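Local coordinates for protein DNA photolyase (Agrobacterium tumefaciens, PDB 4U63) that repairs cyclobutane pyrimidine dimers in ultraviolet-damaged DNA, probably using light energy gathered by a methenyltetrahydrofolate antenna and passed to its FAD cofactor, at residues 57-62 with 94-99; 315-320 with 378-383; 22-27 with 47-52; 343-348 with 471-476. One frame throughout, in Å; residues are numbered along the deposited sequence. Where two conformers were deposited one is given.

Interaction 1 of 4, residues 57-62 with 94-99; sequences YIREKS and LASGDA. With SO4 (sulfate ion), chain O.
R59 and S96 face each other on neighbouring parallel strands, and the guanidinium takes the serine hydroxyl side-on. NE donates to S96 OG at 2.9 Å and NH2 to the same S96 OG at 3.1 Å, with the oxygen only 1° out of the guanidinium plane. The reach is short because the arginine chain, with CG anti to the backbone N (chi1 -162°), bends at chi3 and turns its NE edge back to the adjacent strand. S96 OG also bonds to E201, so the hydroxyl links the arginine to that carboxylate, while W206 makes a cation-pi contact with R59.

The backbone ladder between the strands is regular: A95 N to Y57 O, R59 N to A95 O at 2.8 Å, and G97 N to R59 O at 3.1 Å. Y57 and L94 share the sheet face of R59, touching through Y57 CB and L94 CD2 at 4.1 Å. On the other face, I58 extends CD1 to A99 CB at 4.3 Å. G97 adopts a positive phi, 132°, that favours glycine, and D98 N binds a sulfate through O4; D98 is the N-cap of helix 99-110.

The pair closes the beta-alpha-beta unit of strand 53-59, helix 68-87 and edge strand 93-96: helix 68-87 covers Y57, whereas helix 99-110 packs on I58 and A95.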
loop_
_atom_site.group_PDB
_atom_site.type_symbol
_atom_site.label_atom_id
_atom_site.label_comp_id
_atom_site.label_asym_id
_atom_site.label_seq_id
_atom_site.Cartn_x
_atom_site.Cartn_y
_atom_site.Cartn_z
ATOM N N TYR A 57 5.434 -10.133 17.679
ATOM C CA TYR A 57 5.443 -10.032 16.227
ATOM C C TYR A 57 6.265 -11.212 15.715
ATOM O O TYR A 57 7.409 -11.407 16.137
ATOM C CB TYR A 57 6.049 -8.717 15.730
ATOM C CG TYR A 57 6.049 -8.639 14.221
ATOM C CD1 TYR A 57 7.086 -9.195 13.484
ATOM C CD2 TYR A 57 4.990 -8.055 13.525
ATOM C CE1 TYR A 57 7.091 -9.158 12.108
ATOM C CE2 TYR A 57 4.989 -8.012 12.129
ATOM C CZ TYR A 57 6.048 -8.568 11.428
ATOM O OH TYR A 57 6.094 -8.561 10.046
ATOM N N ILE A 58 5.668 -11.978 14.810
ATOM C CA ILE A 58 6.267 -13.166 14.253
ATOM C C ILE A 58 6.648 -12.930 12.795
ATOM O O ILE A 58 5.850 -12.436 11.995
ATOM C CB ILE A 58 5.289 -14.364 14.347
ATOM C CG1 ILE A 58 4.963 -14.653 15.818
ATOM C CG2 ILE A 58 5.868 -15.610 13.673
ATOM C CD1 ILE A 58 3.853 -15.659 16.029
ATOM N N ARG A 59 7.875 -13.303 12.461
ATOM C CA ARG A 59 8.343 -13.310 11.093
ATOM C C ARG A 59 7.871 -14.645 10.505
ATOM O O ARG A 59 8.485 -15.683 10.728
ATOM C CB ARG A 59 9.863 -13.164 11.076
ATOM C CG ARG A 59 10.474 -12.737 9.761
ATOM C CD ARG A 59 11.811 -12.037 9.987
ATOM N NE ARG A 59 12.776 -12.862 10.730
ATOM C CZ ARG A 59 14.057 -13.064 10.392
ATOM N NH1 ARG A 59 14.597 -12.490 9.312
ATOM N NH2 ARG A 59 14.818 -13.845 11.155
ATOM N N GLU A 60 6.742 -14.593 9.800
ATOM C CA GLU A 60 6.160 -15.750 9.129
ATOM C C GLU A 60 6.854 -15.972 7.788
ATOM O O GLU A 60 7.479 -15.062 7.242
ATOM C CB GLU A 60 4.673 -15.526 8.850
ATOM C CG GLU A 60 3.770 -15.377 10.058
ATOM C CD GLU A 60 2.362 -14.987 9.648
ATOM O OE1 GLU A 60 2.106 -13.783 9.493
ATOM O OE2 GLU A 60 1.505 -15.877 9.477
ATOM N N LYS A 61 6.723 -17.172 7.255
ATOM C CA LYS A 61 7.302 -17.518 5.946
ATOM C C LYS A 61 6.539 -16.848 4.788
ATOM O O LYS A 61 7.143 -16.253 3.874
ATOM C CB LYS A 61 7.318 -19.047 5.755
ATOM N N SER A 62 5.214 -16.928 4.829
ATOM C CA SER A 62 4.409 -16.460 3.713
ATOM C C SER A 62 4.069 -14.977 3.798
ATOM O O SER A 62 4.308 -14.232 2.841
ATOM C CB SER A 62 3.155 -17.315 3.599
ATOM O OG SER A 62 3.533 -18.669 3.439
ATOM N N LEU A 94 9.917 -10.439 19.713
ATOM C CA LEU A 94 10.167 -10.757 18.317
ATOM C C LEU A 94 10.515 -12.228 18.200
ATOM O O LEU A 94 11.296 -12.749 18.987
ATOM C CB LEU A 94 11.314 -9.912 17.778
ATOM C CG LEU A 94 11.119 -8.395 17.800
ATOM C CD1 LEU A 94 12.322 -7.745 17.138
ATOM C CD2 LEU A 94 9.825 -7.952 17.119
ATOM N N ALA A 95 9.934 -12.888 17.209
ATOM C CA ALA A 95 10.163 -14.310 16.979
ATOM C C ALA A 95 10.072 -14.634 15.494
ATOM O O ALA A 95 9.334 -13.985 14.757
ATOM C CB ALA A 95 9.154 -15.125 17.762
ATOM N N SER A 96 10.834 -15.635 15.057
ATOM C CA SER A 96 10.841 -16.044 13.657
ATOM C C SER A 96 10.531 -17.524 13.537
ATOM O O SER A 96 11.055 -18.331 14.300
ATOM C CB SER A 96 12.205 -15.774 13.020
ATOM O OG SER A 96 12.586 -14.428 13.194
ATOM N N GLY A 97 9.663 -17.871 12.591
ATOM C CA GLY A 97 9.401 -19.274 12.263
ATOM C C GLY A 97 7.926 -19.580 12.188
ATOM O O GLY A 97 7.125 -18.709 11.854
ATOM N N ASP A 98 7.579 -20.828 12.505
ATOM C CA ASP A 98 6.205 -21.315 12.432
ATOM C C ASP A 98 5.353 -20.670 13.519
ATOM O O ASP A 98 5.672 -20.778 14.709
ATOM C CB ASP A 98 6.193 -22.835 12.582
ATOM C CG ASP A 98 4.806 -23.433 12.470
ATOM O OD1 ASP A 98 4.255 -23.463 11.355
ATOM O OD2 ASP A 98 4.279 -23.899 13.501
ATOM N N ALA A 99 4.272 -20.012 13.106
ATOM C CA ALA A 99 3.420 -19.258 14.033
ATOM C C ALA A 99 2.809 -20.164 15.099
ATOM O O ALA A 99 2.794 -19.810 16.274
ATOM C CB ALA A 99 2.327 -18.523 13.276
HETATM S S SO4 O . 10.132 -23.662 13.281
HETATM O O1 SO4 O . 9.164 -24.763 13.480
HETATM O O2 SO4 O . 11.497 -24.127 13.603
HETATM O O3 SO4 O . 10.094 -23.219 11.872
HETATM O O4 SO4 O . 9.762 -22.526 14.149
#

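Interaction 2 of 4, residues 315-320 with 378-383; sequences EKNWND and IDWRKG
A polar contact joins the loop after helix 287-309 to the N-terminal end of helix 380-390, with R381 and W380 as donors to the loop residues E315 and N317. R381 NE gives the main bond, to E315 O at 2.9 Å and 166°; it approaches from above the carbonyl plane, although the oxygen lies close to the guanidinium plane. A weak bond from R381 NH2 reaches the same carbonyl oxygen. The E315 carboxylate, in one of two modelled conformers, adds a long and tentative salt bridge, E315 OE2 to R381 NE at 3.7 Å, the two planes being turned 43° apart.

The other end of the guanidinium is held by D379, the N-cap just ahead of the helix. Its OD1 accepts from R381 N at 3.0 Å and from R381 NH1 at 2.9 Å, from opposite faces of the carboxylate plane. The salt-bridge network at this helix N terminus therefore rests mainly on D379 and R381, with E315 as a looser third member, within the FAD-binding region of the photolyase fold; the side chain of W380 is about 9 Å from the flavin cofactor.

W380 points its indole N-H in the ring plane at N317 OD1, 3.1 Å from NE1 and nearly in line with the amide C=O. Its CG lies between the backbone N and the carbonyl carbon (chi1 61°), which brings the ring under R381: W380 CZ2 sits 4.0 Å from the guanidinium plane, over its centre. N317 ND2 bonds to D323 and to a water that also accepts from R381 NH1. Helix 398-407 packs against the indole through W403, Q404 and A407.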
loop_
_atom_site.group_PDB
_atom_site.type_symbol
_atom_site.label_atom_id
_atom_site.label_comp_id
_atom_site.label_asym_id
_atom_site.label_seq_id
_atom_site.Cartn_x
_atom_site.Cartn_y
_atom_site.Cartn_z
ATOM N N GLU A 315 -2.360 -12.739 -9.831
ATOM C CA GLU A 315 -1.736 -13.728 -10.736
ATOM C C GLU A 315 -2.564 -14.151 -11.961
ATOM O O GLU A 315 -1.982 -14.539 -12.977
ATOM C CB GLU A 315 -1.335 -14.974 -9.939
ATOM C CG GLU A 315 -0.783 -16.112 -10.789
ATOM C CD GLU A 315 0.346 -15.681 -11.711
ATOM O OE1 GLU A 315 1.250 -14.937 -11.267
ATOM O OE2 GLU A 315 0.327 -16.099 -12.888
ATOM N N LYS A 316 -3.895 -14.098 -11.880
ATOM C CA LYS A 316 -4.751 -14.479 -13.016
ATOM C C LYS A 316 -5.582 -13.301 -13.493
ATOM O O LYS A 316 -6.012 -12.476 -12.688
ATOM C CB LYS A 316 -5.681 -15.633 -12.634
ATOM C CG LYS A 316 -4.973 -16.946 -12.339
ATOM C CD LYS A 316 -5.972 -18.096 -12.366
ATOM C CE LYS A 316 -5.307 -19.433 -12.089
ATOM N NZ LYS A 316 -6.318 -20.499 -11.839
ATOM N N ASN A 317 -5.808 -13.223 -14.804
ATOM C CA ASN A 317 -6.641 -12.166 -15.361
ATOM C C ASN A 317 -8.057 -12.274 -14.804
ATOM O O ASN A 317 -8.657 -13.361 -14.797
ATOM C CB ASN A 317 -6.709 -12.235 -16.886
ATOM C CG ASN A 317 -5.355 -12.032 -17.552
ATOM O OD1 ASN A 317 -4.664 -11.061 -17.273
ATOM N ND2 ASN A 317 -4.978 -12.940 -18.425
ATOM N N TRP A 318 -8.598 -11.153 -14.345
ATOM C CA TRP A 318 -10.015 -11.109 -13.958
ATOM C C TRP A 318 -10.904 -11.502 -15.156
ATOM O O TRP A 318 -11.875 -12.259 -15.009
ATOM C CB TRP A 318 -10.373 -9.721 -13.432
ATOM C CG TRP A 318 -11.804 -9.538 -13.055
ATOM C CD1 TRP A 318 -12.870 -9.383 -13.900
ATOM C CD2 TRP A 318 -12.327 -9.460 -11.734
ATOM N NE1 TRP A 318 -14.030 -9.232 -13.180
ATOM C CE2 TRP A 318 -13.727 -9.278 -11.847
ATOM C CE3 TRP A 318 -11.756 -9.545 -10.460
ATOM C CZ2 TRP A 318 -14.562 -9.167 -10.731
ATOM C CZ3 TRP A 318 -12.592 -9.434 -9.338
ATOM C CH2 TRP A 318 -13.982 -9.249 -9.488
ATOM N N ASN A 319 -10.560 -10.979 -16.334
ATOM C CA ASN A 319 -11.227 -11.314 -17.577
ATOM C C ASN A 319 -10.362 -12.333 -18.293
ATOM O O ASN A 319 -9.290 -11.991 -18.811
ATOM C CB ASN A 319 -11.407 -10.047 -18.409
ATOM C CG ASN A 319 -12.229 -10.264 -19.665
ATOM O OD1 ASN A 319 -12.317 -11.378 -20.207
ATOM N ND2 ASN A 319 -12.832 -9.183 -20.156
ATOM N N ASP A 320 -10.814 -13.588 -18.324
ATOM C CA ASP A 320 -10.005 -14.669 -18.908
ATOM C C ASP A 320 -9.847 -14.587 -20.432
ATOM O O ASP A 320 -9.067 -15.338 -21.000
ATOM C CB ASP A 320 -10.506 -16.065 -18.475
ATOM C CG ASP A 320 -11.916 -16.387 -18.960
ATOM O OD1 ASP A 320 -12.500 -15.618 -19.750
ATOM O OD2 ASP A 320 -12.440 -17.439 -18.536
ATOM N N ILE A 378 4.387 -5.565 -22.287
ATOM C CA ILE A 378 4.988 -6.441 -21.287
ATOM C C ILE A 378 3.940 -6.837 -20.266
ATOM O O ILE A 378 3.129 -6.007 -19.844
ATOM C CB ILE A 378 6.178 -5.759 -20.595
ATOM C CG1 ILE A 378 7.359 -5.682 -21.561
ATOM C CG2 ILE A 378 6.589 -6.516 -19.343
ATOM C CD1 ILE A 378 8.502 -4.846 -21.046
ATOM N N ASP A 379 3.965 -8.114 -19.888
ATOM C CA ASP A 379 3.027 -8.697 -18.922
ATOM C C ASP A 379 2.866 -7.826 -17.672
ATOM O O ASP A 379 3.842 -7.519 -16.989
ATOM C CB ASP A 379 3.548 -10.094 -18.537
ATOM C CG ASP A 379 2.562 -10.910 -17.723
ATOM O OD1 ASP A 379 1.616 -10.359 -17.133
ATOM O OD2 ASP A 379 2.752 -12.139 -17.676
ATOM N N TRP A 380 1.632 -7.422 -17.390
ATOM C CA TRP A 380 1.344 -6.572 -16.222
ATOM C C TRP A 380 1.846 -7.160 -14.897
ATOM O O TRP A 380 2.182 -6.422 -13.973
ATOM C CB TRP A 380 -0.150 -6.249 -16.123
ATOM C CG TRP A 380 -1.076 -7.416 -15.956
ATOM C CD1 TRP A 380 -1.744 -8.072 -16.945
ATOM C CD2 TRP A 380 -1.471 -8.039 -14.726
ATOM N NE1 TRP A 380 -2.515 -9.071 -16.418
ATOM C CE2 TRP A 380 -2.365 -9.081 -15.059
ATOM C CE3 TRP A 380 -1.144 -7.830 -13.380
ATOM C CZ2 TRP A 380 -2.950 -9.905 -14.096
ATOM C CZ3 TRP A 380 -1.729 -8.655 -12.418
ATOM C CH2 TRP A 380 -2.623 -9.679 -12.786
ATOM N N ARG A 381 1.924 -8.493 -14.825
ATOM C CA ARG A 381 2.403 -9.174 -13.631
ATOM C C ARG A 381 3.854 -8.781 -13.327
ATOM O O ARG A 381 4.248 -8.734 -12.168
ATOM C CB ARG A 381 2.293 -10.687 -13.793
ATOM C CG ARG A 381 0.878 -11.215 -13.926
ATOM C CD ARG A 381 0.917 -12.587 -14.627
ATOM N NE ARG A 381 -0.407 -13.100 -14.935
ATOM C CZ ARG A 381 -1.121 -12.851 -16.045
ATOM N NH1 ARG A 381 -0.671 -12.059 -17.037
ATOM N NH2 ARG A 381 -2.319 -13.406 -16.162
ATOM N N LYS A 382 4.640 -8.488 -14.366
ATOM C CA LYS A 382 6.025 -8.046 -14.156
ATOM C C LYS A 382 6.064 -6.662 -13.516
ATOM O O LYS A 382 6.870 -6.412 -12.623
ATOM C CB LYS A 382 6.809 -8.066 -15.461
ATOM C CG LYS A 382 7.076 -9.482 -15.961
ATOM C CD LYS A 382 7.583 -9.500 -17.388
ATOM C CE LYS A 382 8.983 -8.928 -17.533
ATOM N NZ LYS A 382 10.012 -9.727 -16.814
ATOM N N GLY A 383 5.195 -5.768 -13.973
ATOM C CA GLY A 383 5.073 -4.439 -13.361
ATOM C C GLY A 383 4.582 -4.520 -11.920
ATOM O O GLY A 383 5.088 -3.831 -11.034
HETATM O O HOH W 1 -2.472 -11.811 -19.559
#

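Interaction 3 of 4, residues 22-27 with 47-52; sequences LKTAPV and VEHGGP. With SO4 (sulfate ion), chain L.
Backbone pairing across the contact rests on V27 N, which donates to P52 O at 2.9 Å in a nearly straight bond. The chains meet nearly at right angles, 88° between the directions of residues 24-27 and 49-52, and this bond falls where the loop turns into strand 27-31.

Ring contacts centre on H49. V27 CB lies over one face of the imidazole, a CH-pi contact 3.9 Å from the ring centroid and 15° off its normal. At the ring edge, H49 CE1 comes within 3.1 Å of A25 O, close to the ring plane. Two hydrogen bonds restrict rotation of the imidazole: ND1 donates to G50 O at 2.7 Å, with the acceptor in the ring plane, and NE2 bonds to D113. The ring reaches the loop because CG is anti to the backbone N (chi1 177°).

Van der Waals contacts flank it. P26 CB and P52 CB meet at 4.0 Å, and T24 CG2 lies against the peptide of G50 and G51, 3.6 Å from G51 N.

Anion contacts involve a sulfate, probably from the crystallisation liquor, which accepts from T24 OG1 and from G51 N, the latter at 2.9 Å to O4. G50 and G51 both have positive phi, a backbone shape suited to glycine as the chain leaves the helix.

This surface contact thus joins the entry to strand 27-31 with the turn between helix 41-49 and strand 53-59, where these two strands of the parallel sheet begin. Strand 114-118 adjoins through T114, which touches both V27 and H49.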
loop_
_atom_site.group_PDB
_atom_site.type_symbol
_atom_site.label_atom_id
_atom_site.label_comp_id
_atom_site.label_asym_id
_atom_site.label_seq_id
_atom_site.Cartn_x
_atom_site.Cartn_y
_atom_site.Cartn_z
ATOM N N LEU A 22 -6.867 -14.535 43.466
ATOM C CA LEU A 22 -6.741 -15.474 42.370
ATOM C C LEU A 22 -6.308 -14.695 41.131
ATOM O O LEU A 22 -7.016 -13.781 40.677
ATOM C CB LEU A 22 -8.056 -16.209 42.140
ATOM C CG LEU A 22 -8.533 -17.064 43.308
ATOM C CD1 LEU A 22 -9.852 -17.724 42.941
ATOM C CD2 LEU A 22 -7.494 -18.107 43.695
ATOM N N LYS A 23 -5.135 -15.045 40.604
ATOM C CA LYS A 23 -4.540 -14.299 39.500
ATOM C C LYS A 23 -5.176 -14.614 38.175
ATOM O O LYS A 23 -5.789 -15.663 37.990
ATOM C CB LYS A 23 -3.028 -14.538 39.433
ATOM C CG LYS A 23 -2.282 -14.073 40.675
ATOM C CD LYS A 23 -2.646 -12.636 41.066
ATOM C CE LYS A 23 -1.806 -12.129 42.218
ATOM N NZ LYS A 23 -2.055 -12.896 43.471
ATOM N N THR A 24 -5.014 -13.671 37.258
ATOM C CA THR A 24 -5.567 -13.754 35.934
ATOM C C THR A 24 -4.465 -14.256 35.011
ATOM O O THR A 24 -3.322 -13.809 35.104
ATOM C CB THR A 24 -6.077 -12.374 35.500
ATOM O OG1 THR A 24 -7.105 -11.944 36.411
ATOM C CG2 THR A 24 -6.634 -12.400 34.084
ATOM N N ALA A 25 -4.808 -15.188 34.128
ATOM C CA ALA A 25 -3.845 -15.703 33.157
ATOM C C ALA A 25 -3.406 -14.597 32.184
ATOM O O ALA A 25 -4.142 -13.631 31.961
ATOM C CB ALA A 25 -4.440 -16.867 32.379
ATOM N N PRO A 26 -2.200 -14.729 31.606
ATOM C CA PRO A 26 -1.829 -13.800 30.548
ATOM C C PRO A 26 -2.661 -13.930 29.272
ATOM O O PRO A 26 -3.438 -14.897 29.091
ATOM C CB PRO A 26 -0.363 -14.163 30.250
ATOM C CG PRO A 26 0.120 -14.848 31.478
ATOM C CD PRO A 26 -1.067 -15.588 32.006
ATOM N N VAL A 27 -2.474 -12.946 28.405
ATOM C CA VAL A 27 -3.076 -12.909 27.080
ATOM C C VAL A 27 -1.995 -12.493 26.079
ATOM O O VAL A 27 -1.249 -11.522 26.312
ATOM C CB VAL A 27 -4.296 -11.949 27.025
ATOM C CG1 VAL A 27 -3.977 -10.586 27.643
ATOM C CG2 VAL A 27 -4.798 -11.781 25.591
ATOM N N VAL A 47 -6.451 -5.847 27.161
ATOM C CA VAL A 47 -6.536 -5.021 28.371
ATOM C C VAL A 47 -7.784 -5.403 29.175
ATOM O O VAL A 47 -7.716 -5.557 30.395
ATOM C CB VAL A 47 -6.523 -3.513 28.036
ATOM C CG1 VAL A 47 -6.814 -2.660 29.272
ATOM C CG2 VAL A 47 -5.176 -3.130 27.455
ATOM N N GLU A 48 -8.909 -5.586 28.486
ATOM C CA GLU A 48 -10.163 -5.961 29.148
ATOM C C GLU A 48 -10.059 -7.340 29.797
ATOM O O GLU A 48 -10.614 -7.576 30.875
ATOM C CB GLU A 48 -11.327 -5.931 28.151
ATOM C CG GLU A 48 -12.698 -6.227 28.756
ATOM C CD GLU A 48 -13.093 -5.269 29.872
ATOM O OE1 GLU A 48 -12.757 -4.071 29.794
ATOM O OE2 GLU A 48 -13.754 -5.717 30.831
ATOM N N HIS A 49 -9.344 -8.239 29.126
ATOM C CA HIS A 49 -9.073 -9.587 29.630
ATOM C C HIS A 49 -8.405 -9.578 31.014
ATOM O O HIS A 49 -8.667 -10.449 31.842
ATOM C CB HIS A 49 -8.185 -10.305 28.608
ATOM C CG HIS A 49 -7.756 -11.679 29.007
ATOM N ND1 HIS A 49 -6.737 -11.913 29.905
ATOM C CD2 HIS A 49 -8.191 -12.896 28.603
ATOM C CE1 HIS A 49 -6.571 -13.216 30.044
ATOM N NE2 HIS A 49 -7.443 -13.833 29.269
ATOM N N GLY A 50 -7.536 -8.598 31.258
ATOM C CA GLY A 50 -6.781 -8.544 32.500
ATOM C C GLY A 50 -5.553 -9.428 32.430
ATOM O O GLY A 50 -5.322 -10.133 31.434
ATOM N N GLY A 51 -4.756 -9.383 33.490
ATOM C CA GLY A 51 -3.516 -10.143 33.553
ATOM C C GLY A 51 -2.444 -9.600 32.622
ATOM O O GLY A 51 -2.667 -8.604 31.926
ATOM N N PRO A 52 -1.261 -10.249 32.607
ATOM C CA PRO A 52 -0.163 -9.813 31.751
ATOM C C PRO A 52 -0.481 -9.843 30.258
ATOM O O PRO A 52 -1.086 -10.801 29.768
ATOM C CB PRO A 52 0.949 -10.814 32.072
ATOM C CG PRO A 52 0.645 -11.278 33.450
ATOM C CD PRO A 52 -0.847 -11.354 33.493
HETATM S S SO4 L . -5.933 -8.219 36.608
HETATM O O1 SO4 L . -6.321 -7.301 37.703
HETATM O O2 SO4 L . -5.017 -9.237 37.139
HETATM O O3 SO4 L . -7.138 -8.877 36.052
HETATM O O4 SO4 L . -5.231 -7.453 35.568
#

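Interaction 4 of 4, residues 343-348 with 471-476; sequences GYPIVD and KTYPLP
Y473 reaches from the loop before helix 480-495 to the N-terminal turn of helix 345-357, whose N-cap position is held by Y344, in the helical FAD-binding region of the photolyase. The tight part surrounds its phenol oxygen. With CG anti to the backbone N (chi1 -176°), the ring extends until OH stands 2.6 Å from D348 OD2, a weak hydrogen bond donated by the tyrosine, the carboxylate and ring planes lying 66° apart. G343 N donates to the same oxygen at 3.0 Å on its syn lone pair, and D348 OD1 bonds to T342, so both carboxylate oxygens have partners in this buried place.

P345 crosses the tyrosine at about a right angle, its CG 4.0 Å from Y473 CZ. The CA of G343 packs against the P474 and L475 carbonyls and lies 4.0 Å from P476 CA; its positive phi (85°) suits glycine. P476 CB touches the buried Y344 ring at CE1, 3.7 Å away, the two side chains crossing at about a right angle, while Y344 OH bonds to V478 O and the ring meets F371.

The looser side lies at L475, which is exposed and starts its side chain away from residues 343-348. Here a water bridges the two backbones, donating to G343 O at 2.9 Å and to P474 O at 2.8 Å.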
loop_
_atom_site.group_PDB
_atom_site.type_symbol
_atom_site.label_atom_id
_atom_site.label_comp_id
_atom_site.label_asym_id
_atom_site.label_seq_id
_atom_site.Cartn_x
_atom_site.Cartn_y
_atom_site.Cartn_z
ATOM N N GLY A 343 12.856 7.286 -22.264
ATOM C CA GLY A 343 12.915 8.440 -23.169
ATOM C C GLY A 343 11.615 9.242 -23.210
ATOM O O GLY A 343 11.516 10.214 -23.965
ATOM N N TYR A 344 10.622 8.819 -22.414
ATOM C CA TYR A 344 9.365 9.543 -22.213
ATOM C C TYR A 344 9.452 10.184 -20.829
ATOM O O TYR A 344 9.330 9.490 -19.817
ATOM C CB TYR A 344 8.166 8.587 -22.303
ATOM C CG TYR A 344 7.881 8.147 -23.718
ATOM C CD1 TYR A 344 8.583 7.083 -24.297
ATOM C CD2 TYR A 344 6.925 8.806 -24.495
ATOM C CE1 TYR A 344 8.335 6.685 -25.605
ATOM C CE2 TYR A 344 6.673 8.416 -25.800
ATOM C CZ TYR A 344 7.377 7.356 -26.354
ATOM O OH TYR A 344 7.115 6.980 -27.653
ATOM N N PRO A 345 9.693 11.510 -20.770
ATOM C CA PRO A 345 10.001 12.141 -19.469
ATOM C C PRO A 345 9.024 11.878 -18.323
ATOM O O PRO A 345 9.462 11.637 -17.216
ATOM C CB PRO A 345 10.056 13.619 -19.820
ATOM C CG PRO A 345 10.594 13.611 -21.213
ATOM C CD PRO A 345 9.884 12.467 -21.877
ATOM N N ILE A 346 7.724 11.920 -18.577
ATOM C CA ILE A 346 6.754 11.720 -17.489
ATOM C C ILE A 346 6.856 10.303 -16.910
ATOM O O ILE A 346 6.740 10.113 -15.701
ATOM C CB ILE A 346 5.304 12.085 -17.919
ATOM C CG1 ILE A 346 4.350 12.081 -16.723
ATOM C CG2 ILE A 346 4.770 11.153 -18.998
ATOM C CD1 ILE A 346 4.649 13.132 -15.687
ATOM N N VAL A 347 7.091 9.324 -17.785
ATOM C CA VAL A 347 7.255 7.929 -17.369
ATOM C C VAL A 347 8.533 7.811 -16.552
ATOM O O VAL A 347 8.541 7.250 -15.457
ATOM C CB VAL A 347 7.304 6.985 -18.589
ATOM C CG1 VAL A 347 7.664 5.554 -18.181
ATOM C CG2 VAL A 347 5.968 7.018 -19.322
ATOM N N ASP A 348 9.608 8.373 -17.087
ATOM C CA ASP A 348 10.907 8.323 -16.414
ATOM C C ASP A 348 10.890 9.017 -15.055
ATOM O O ASP A 348 11.427 8.494 -14.081
ATOM C CB ASP A 348 11.991 8.863 -17.332
ATOM C CG ASP A 348 12.214 7.961 -18.545
ATOM O OD1 ASP A 348 11.745 6.796 -18.519
ATOM O OD2 ASP A 348 12.849 8.395 -19.517
ATOM N N LYS A 471 22.854 10.535 -24.652
ATOM C CA LYS A 471 23.948 10.662 -23.669
ATOM C C LYS A 471 23.387 11.188 -22.354
ATOM O O LYS A 471 23.346 10.481 -21.350
ATOM C CB LYS A 471 25.031 11.618 -24.184
ATOM N N THR A 472 22.950 12.439 -22.394
ATOM C CA THR A 472 22.319 13.132 -21.270
ATOM C C THR A 472 20.979 12.521 -20.879
ATOM O O THR A 472 20.656 12.402 -19.690
ATOM C CB THR A 472 22.057 14.592 -21.684
ATOM O OG1 THR A 472 23.279 15.166 -22.152
ATOM C CG2 THR A 472 21.508 15.424 -20.544
ATOM N N TYR A 473 20.198 12.168 -21.896
ATOM C CA TYR A 473 18.862 11.609 -21.727
ATOM C C TYR A 473 18.562 10.720 -22.949
ATOM O O TYR A 473 18.934 11.074 -24.065
ATOM C CB TYR A 473 17.833 12.742 -21.573
ATOM C CG TYR A 473 16.436 12.243 -21.303
ATOM C CD1 TYR A 473 16.102 11.719 -20.062
ATOM C CD2 TYR A 473 15.451 12.282 -22.293
ATOM C CE1 TYR A 473 14.830 11.242 -19.800
ATOM C CE2 TYR A 473 14.164 11.808 -22.042
ATOM C CZ TYR A 473 13.862 11.292 -20.794
ATOM O OH TYR A 473 12.615 10.813 -20.517
ATOM N N PRO A 474 17.910 9.554 -22.747
ATOM C CA PRO A 474 17.751 8.653 -23.900
ATOM C C PRO A 474 16.682 9.088 -24.895
ATOM O O PRO A 474 15.782 9.842 -24.545
ATOM C CB PRO A 474 17.369 7.313 -23.253
ATOM C CG PRO A 474 16.781 7.672 -21.945
ATOM C CD PRO A 474 17.441 8.938 -21.496
ATOM N N LEU A 475 16.809 8.616 -26.137
ATOM C CA LEU A 475 15.750 8.759 -27.132
ATOM C C LEU A 475 14.621 7.827 -26.743
ATOM O O LEU A 475 14.850 6.874 -25.991
ATOM C CB LEU A 475 16.242 8.384 -28.529
ATOM C CG LEU A 475 17.184 9.363 -29.219
ATOM C CD1 LEU A 475 17.782 8.717 -30.453
ATOM C CD2 LEU A 475 16.447 10.634 -29.593
ATOM N N PRO A 476 13.397 8.081 -27.256
ATOM C CA PRO A 476 12.292 7.182 -26.939
ATOM C C PRO A 476 12.635 5.762 -27.311
ATOM O O PRO A 476 13.122 5.515 -28.414
ATOM C CB PRO A 476 11.148 7.701 -27.812
ATOM C CG PRO A 476 11.465 9.124 -27.999
ATOM C CD PRO A 476 12.958 9.180 -28.130
HETATM O O HOH W 2 13.646 11.398 -25.476
#

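From the N terminus, interaction 3 comes first, closing the short loop that holds the rest of strand 27-31 and most of helix 41-49. Interaction 1 follows in series, closing the excursion through helix 68-87 between strands 53-59 and 93-96; both lie in the alpha/beta part, centres about 24 Å apart. The chain then enters the FAD-binding region, where interactions 2 and 4 cross: 343-348 falls between the halves of interaction 2, and 471-476 follows both. Their centres are about 26 Å apart, and they tie helices 380-390 and 345-357 to separate loops. Interactions 3 and 4 stand farthest apart, about 62 Å between centres.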